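Side-chain contacts in a cystathionine beta-synthase domain protein fused to a Zn-ribbon-like domain (Pyrococcus furiosus, PDB 3GHD), which is of unknown function but, as a CBS-domain protein fused to a zinc-ribbon-like domain, probably binds nucleotides and metal ions: residues R41-D45 with K46-K50; K55-V59 with E60-T64. All coordinates share one frame; numbering follows the deposited sequence.

In the fold
A helix and the return of the chain after it show how local contacts follow one another along the chain of a CBS domain. Contact 1 (41-50) spans most of the domain's second helix, 40-48, and its exit. Contact 2 (55-64) follows in series, in the loop leading back to the edge strand 64-65, and the two centres are about 10 Å apart. I62 joins them: its O lies 3.0 Å from K46 NZ, a probable hydrogen bond, and its CD1 packs at 3.6 Å from V47 CG2, with I43 CG1 slightly farther off. Both contacts also reach helix 11-20, while helix 40-48 faces a second subunit. The zinc-ribbon-like part lies outside this chain.

Contact 1 (R41-D45 with K46-K50); sequences RDILD and KVVAK
I43 O receives two backbone N-H groups in the last part of helix 40-48: V48 N at 3.2 Å, nearly straight (166°) and in the carbonyl plane, and V47 N by a weak bond. The step from four-residue to five-residue pairing marks a wider pi-type turn, which continues where A49 N binds L44 O at 2.9 Å. One residue earlier, K46 N meets D42 O at 2.8 Å in the ordinary alpha-helical way. The side chains of this pair run alongside each other, pointing the same way. With CG anti to the carbonyl carbon (chi1 -61°) and the rest extended, K46 places NZ 3.9 Å from D42 OD1, a long salt bridge. The firmer polar partners lie elsewhere: T39 N for D42 OD2, I62 O for K46 NZ. On another side of the helix, R41 takes the carboxylate of D45 side-on, its NE to OD2 at 3.0 Å and its NH1 to OD1 at 2.9 Å. Both oxygens lie near the guanidinium plane at its edge, but are met on their syn sides about 30° out of the carboxylate plane, so the flat groups are not coplanar. S19 of the second subunit adds a bond to D45 OD1; R41 NH2 pairs with E40 of that subunit and V68 O of the third. An alanine at D45 is likely to leave R41 NE and NH1 without these acceptors and S19 of the second subunit without this partner. I43 packs on L44 of the second subunit, and L44 on its I43, as in paired CBS domains. Held by both chains, the D45 carboxylate probably offsets part of the arginine's charge at the interface.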
loop_
_atom_site.group_PDB
_atom_site.type_symbol
_atom_site.label_atom_id
_atom_site.label_comp_id
_atom_site.label_asym_id
_atom_site.label_seq_id
_atom_site.Cartn_x
_atom_site.Cartn_y
_atom_site.Cartn_z
ATOM N N ARG A 41 7.061 0.879 14.524
ATOM C CA ARG A 41 7.489 -0.416 15.045
ATOM C C ARG A 41 7.008 -0.575 16.474
ATOM O O ARG A 41 6.517 -1.658 16.863
ATOM C CB ARG A 41 9.009 -0.548 15.026
ATOM C CG ARG A 41 9.490 -1.004 13.668
ATOM C CD ARG A 41 9.877 -2.443 13.704
ATOM N NE ARG A 41 8.807 -3.351 13.987
ATOM C CZ ARG A 41 7.946 -3.834 13.080
ATOM N NH1 ARG A 41 7.024 -4.717 13.434
ATOM N NH2 ARG A 41 8.090 -3.526 11.807
ATOM N N ASP A 42 7.138 0.503 17.242
ATOM C CA ASP A 42 6.576 0.551 18.605
ATOM C C ASP A 42 5.082 0.198 18.638
ATOM O O ASP A 42 4.591 -0.551 19.548
ATOM C CB ASP A 42 6.791 1.909 19.277
ATOM C CG ASP A 42 8.268 2.190 19.602
ATOM O OD1 ASP A 42 9.007 1.235 19.909
ATOM O OD2 ASP A 42 8.669 3.355 19.520
ATOM N N ILE A 43 4.370 0.816 17.722
ATOM C CA ILE A 43 2.931 0.632 17.576
ATOM C C ILE A 43 2.569 -0.827 17.275
ATOM O O ILE A 43 1.745 -1.437 18.003
ATOM C CB ILE A 43 2.283 1.592 16.587
ATOM C CG1 ILE A 43 2.339 3.037 17.091
ATOM C CG2 ILE A 43 0.854 1.119 16.298
ATOM C CD1 ILE A 43 1.817 4.050 16.087
ATOM N N LEU A 44 3.265 -1.425 16.338
ATOM C CA LEU A 44 3.024 -2.804 15.958
ATOM C C LEU A 44 3.483 -3.771 17.025
ATOM O O LEU A 44 2.742 -4.667 17.397
ATOM C CB LEU A 44 3.728 -3.101 14.620
ATOM C CG LEU A 44 3.171 -2.481 13.308
ATOM C CD1 LEU A 44 4.312 -2.521 12.236
ATOM C CD2 LEU A 44 1.857 -3.187 12.855
ATOM N N ASP A 45 4.674 -3.544 17.574
ATOM C CA ASP A 45 5.318 -4.510 18.473
ATOM C C ASP A 45 4.845 -4.424 19.904
ATOM O O ASP A 45 4.758 -5.450 20.578
ATOM C CB ASP A 45 6.834 -4.379 18.431
ATOM C CG ASP A 45 7.419 -4.655 17.052
ATOM O OD1 ASP A 45 6.692 -5.262 16.237
ATOM O OD2 ASP A 45 8.608 -4.269 16.785
ATOM N N LYS A 46 4.550 -3.215 20.373
ATOM C CA LYS A 46 4.165 -3.005 21.731
ATOM C C LYS A 46 2.660 -2.933 21.930
ATOM O O LYS A 46 2.181 -3.119 23.069
ATOM C CB LYS A 46 4.821 -1.755 22.301
ATOM C CG LYS A 46 6.337 -1.797 22.307
ATOM C CD LYS A 46 6.861 -0.437 22.653
ATOM C CE LYS A 46 8.252 -0.512 23.181
ATOM N NZ LYS A 46 8.667 0.798 23.731
ATOM N N VAL A 47 1.908 -2.730 20.863
ATOM C CA VAL A 47 0.452 -2.637 20.990
ATOM C C VAL A 47 -0.305 -3.753 20.267
ATOM O O VAL A 47 -0.964 -4.579 20.901
ATOM C CB VAL A 47 -0.073 -1.273 20.542
ATOM C CG1 VAL A 47 -1.535 -1.112 20.970
ATOM C CG2 VAL A 47 0.808 -0.133 21.107
ATOM N N VAL A 48 -0.219 -3.764 18.943
ATOM C CA VAL A 48 -0.957 -4.722 18.120
ATOM C C VAL A 48 -0.584 -6.173 18.425
ATOM O O VAL A 48 -1.466 -6.988 18.721
ATOM C CB VAL A 48 -0.743 -4.408 16.589
ATOM C CG1 VAL A 48 -1.541 -5.354 15.722
ATOM C CG2 VAL A 48 -1.100 -2.903 16.300
ATOM N N ALA A 49 0.716 -6.480 18.412
ATOM C CA ALA A 49 1.235 -7.843 18.593
ATOM C C ALA A 49 1.075 -8.358 20.021
ATOM O O ALA A 49 0.979 -9.574 20.271
ATOM C CB ALA A 49 2.725 -7.897 18.190
ATOM N N LYS A 50 1.070 -7.406 20.940
ATOM C CA LYS A 50 0.805 -7.668 22.329
ATOM C C LYS A 50 -0.693 -7.811 22.539
ATOM O O LYS A 50 -1.100 -8.122 23.617
ATOM C CB LYS A 50 1.337 -6.542 23.217
ATOM C CG LYS A 50 2.859 -6.455 23.394
ATOM C CD LYS A 50 3.562 -7.762 23.665
ATOM C CE LYS A 50 4.945 -7.525 24.350
ATOM N NZ LYS A 50 5.851 -8.728 24.283
#

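Contact 2 (K55-V59 with E60-T64); sequences KEVKV and EEIMT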
loop_
_atom_site.group_PDB
_atom_site.type_symbol
_atom_site.label_atom_id
_atom_site.label_comp_id
_atom_site.label_asym_id
_atom_site.label_seq_id
_atom_site.Cartn_x
_atom_site.Cartn_y
_atom_site.Cartn_z
ATOM N N LYS A 55 -6.959 2.191 20.985
ATOM C CA LYS A 55 -7.848 3.221 21.603
ATOM C C LYS A 55 -7.715 3.335 23.126
ATOM O O LYS A 55 -8.022 4.370 23.721
ATOM C CB LYS A 55 -9.324 2.937 21.258
ATOM C CG LYS A 55 -9.597 2.736 19.752
ATOM C CD LYS A 55 -11.134 2.743 19.473
ATOM C CE LYS A 55 -11.579 4.057 18.796
ATOM N NZ LYS A 55 -13.056 4.133 18.409
ATOM N N GLU A 56 -7.293 2.251 23.764
ATOM C CA GLU A 56 -7.128 2.208 25.223
ATOM C C GLU A 56 -5.688 2.437 25.648
ATOM O O GLU A 56 -5.366 2.326 26.834
ATOM C CB GLU A 56 -7.587 0.857 25.739
ATOM C CG GLU A 56 -8.987 0.513 25.310
ATOM C CD GLU A 56 -9.457 -0.856 25.843
ATOM O OE1 GLU A 56 -8.636 -1.603 26.456
ATOM O OE2 GLU A 56 -10.655 -1.180 25.627
ATOM N N VAL A 57 -4.827 2.750 24.686
ATOM C CA VAL A 57 -3.408 2.974 24.973
ATOM C C VAL A 57 -2.979 4.432 24.631
ATOM O O VAL A 57 -3.267 4.938 23.543
ATOM C CB VAL A 57 -2.546 1.870 24.306
ATOM C CG1 VAL A 57 -1.059 2.162 24.454
ATOM C CG2 VAL A 57 -2.900 0.489 24.902
ATOM N N LYS A 58 -2.331 5.101 25.585
ATOM C CA LYS A 58 -1.832 6.460 25.431
ATOM C C LYS A 58 -0.368 6.366 24.992
ATOM O O LYS A 58 0.371 5.497 25.488
ATOM C CB LYS A 58 -2.011 7.250 26.742
ATOM C CG LYS A 58 -3.468 7.266 27.179
ATOM C CD LYS A 58 -3.740 8.148 28.378
ATOM C CE LYS A 58 -4.129 7.386 29.664
ATOM N NZ LYS A 58 -2.960 7.014 30.548
ATOM N N VAL A 59 0.038 7.226 24.046
ATOM C CA VAL A 59 1.393 7.138 23.459
ATOM C C VAL A 59 2.505 7.217 24.496
ATOM O O VAL A 59 3.561 6.612 24.308
ATOM C CB VAL A 59 1.680 8.171 22.304
ATOM C CG1 VAL A 59 1.053 7.708 20.968
ATOM C CG2 VAL A 59 1.309 9.630 22.727
ATOM N N GLU A 60 2.282 7.965 25.566
ATOM C CA GLU A 60 3.206 7.999 26.702
ATOM C C GLU A 60 3.520 6.573 27.229
ATOM O O GLU A 60 4.652 6.301 27.644
ATOM C CB GLU A 60 2.634 8.870 27.823
ATOM C CG GLU A 60 1.405 8.263 28.502
ATOM C CD GLU A 60 0.730 9.188 29.498
ATOM O OE1 GLU A 60 -0.393 8.824 29.935
ATOM O OE2 GLU A 60 1.301 10.249 29.864
ATOM N N GLU A 61 2.530 5.672 27.152
ATOM C CA GLU A 61 2.688 4.288 27.611
ATOM C C GLU A 61 3.624 3.416 26.768
ATOM O O GLU A 61 4.044 2.364 27.250
ATOM C CB GLU A 61 1.335 3.566 27.717
ATOM C CG GLU A 61 0.219 4.302 28.471
ATOM C CD GLU A 61 -1.075 3.493 28.474
ATOM O OE1 GLU A 61 -1.003 2.231 28.395
ATOM O OE2 GLU A 61 -2.161 4.112 28.560
ATOM N N ILE A 62 3.961 3.818 25.531
ATOM C CA ILE A 62 4.871 3.003 24.708
ATOM C C ILE A 62 6.084 3.750 24.127
ATOM O O ILE A 62 6.832 3.175 23.319
ATOM C CB ILE A 62 4.135 2.319 23.538
ATOM C CG1 ILE A 62 3.552 3.359 22.576
ATOM C CG2 ILE A 62 3.048 1.415 24.006
ATOM C CD1 ILE A 62 2.919 2.742 21.336
HETATM N N MSE A 63 6.307 5.002 24.525
HETATM C CA MSE A 63 7.431 5.749 23.954
HETATM C C MSE A 63 8.731 5.321 24.584
HETATM O O MSE A 63 8.775 4.838 25.722
HETATM C CB MSE A 63 7.260 7.252 24.157
HETATM C CG MSE A 63 7.432 7.680 25.590
HETATM SE SE MSE A 63 6.867 9.502 25.999
HETATM C CE MSE A 63 6.825 9.357 27.982
ATOM N N THR A 64 9.793 5.498 23.820
ATOM C CA THR A 64 11.152 5.525 24.347
ATOM C C THR A 64 11.429 6.904 24.918
ATOM O O THR A 64 11.007 7.904 24.327
ATOM C CB THR A 64 12.135 5.241 23.214
ATOM O OG1 THR A 64 11.886 3.918 22.753
ATOM C CG2 THR A 64 13.620 5.368 23.675
#
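The E61 carboxylate turns a face to the backbone of K58: K58 N reaches OE2 at 3.1 Å from well above the carboxylate plane (75° out of it), although the N-H itself points fairly straight at the oxygen. K58 NZ approaches the same OE2 at 3.6 Å, a long salt bridge. The other oxygen, OE1, lies 3.9 Å from V57 CG1. The carboxylate of E60 is engaged differently, for K58 NZ meets its OE1 at 3.2 Å nearly along the C-O axis, in a charged hydrogen bond. K58 and E60 lie side by side, pointing the same way; the lysine bends at its third and fourth torsions, bringing NZ near both carboxylates in a three-residue salt-bridge network. E60 places CG between its backbone N and carbonyl carbon (chi1 69°), which sets E60 CG 4.0 Å from K58 CB. This loop, between helix 40-48 and the edge strand 64-65, brings the chain back to the sheet of the CBS fold. Its backbone makes two successive tight turns, E61 N binding K58 O at 2.7 Å and I62 N binding V59 O, both donors standing above the carbonyl planes. E61 therefore holds K58 twice, by its own N and by its side chain. The apolar side chains face inward: V57 CG1 meets I62 CG2 at 4.2 Å, the two side chains crossing at about a right angle, and both rest on V11 of helix 11-20. V59 packs on V14 of that helix and, with the selenomethionine M63, on V28 and V38 of the sheet.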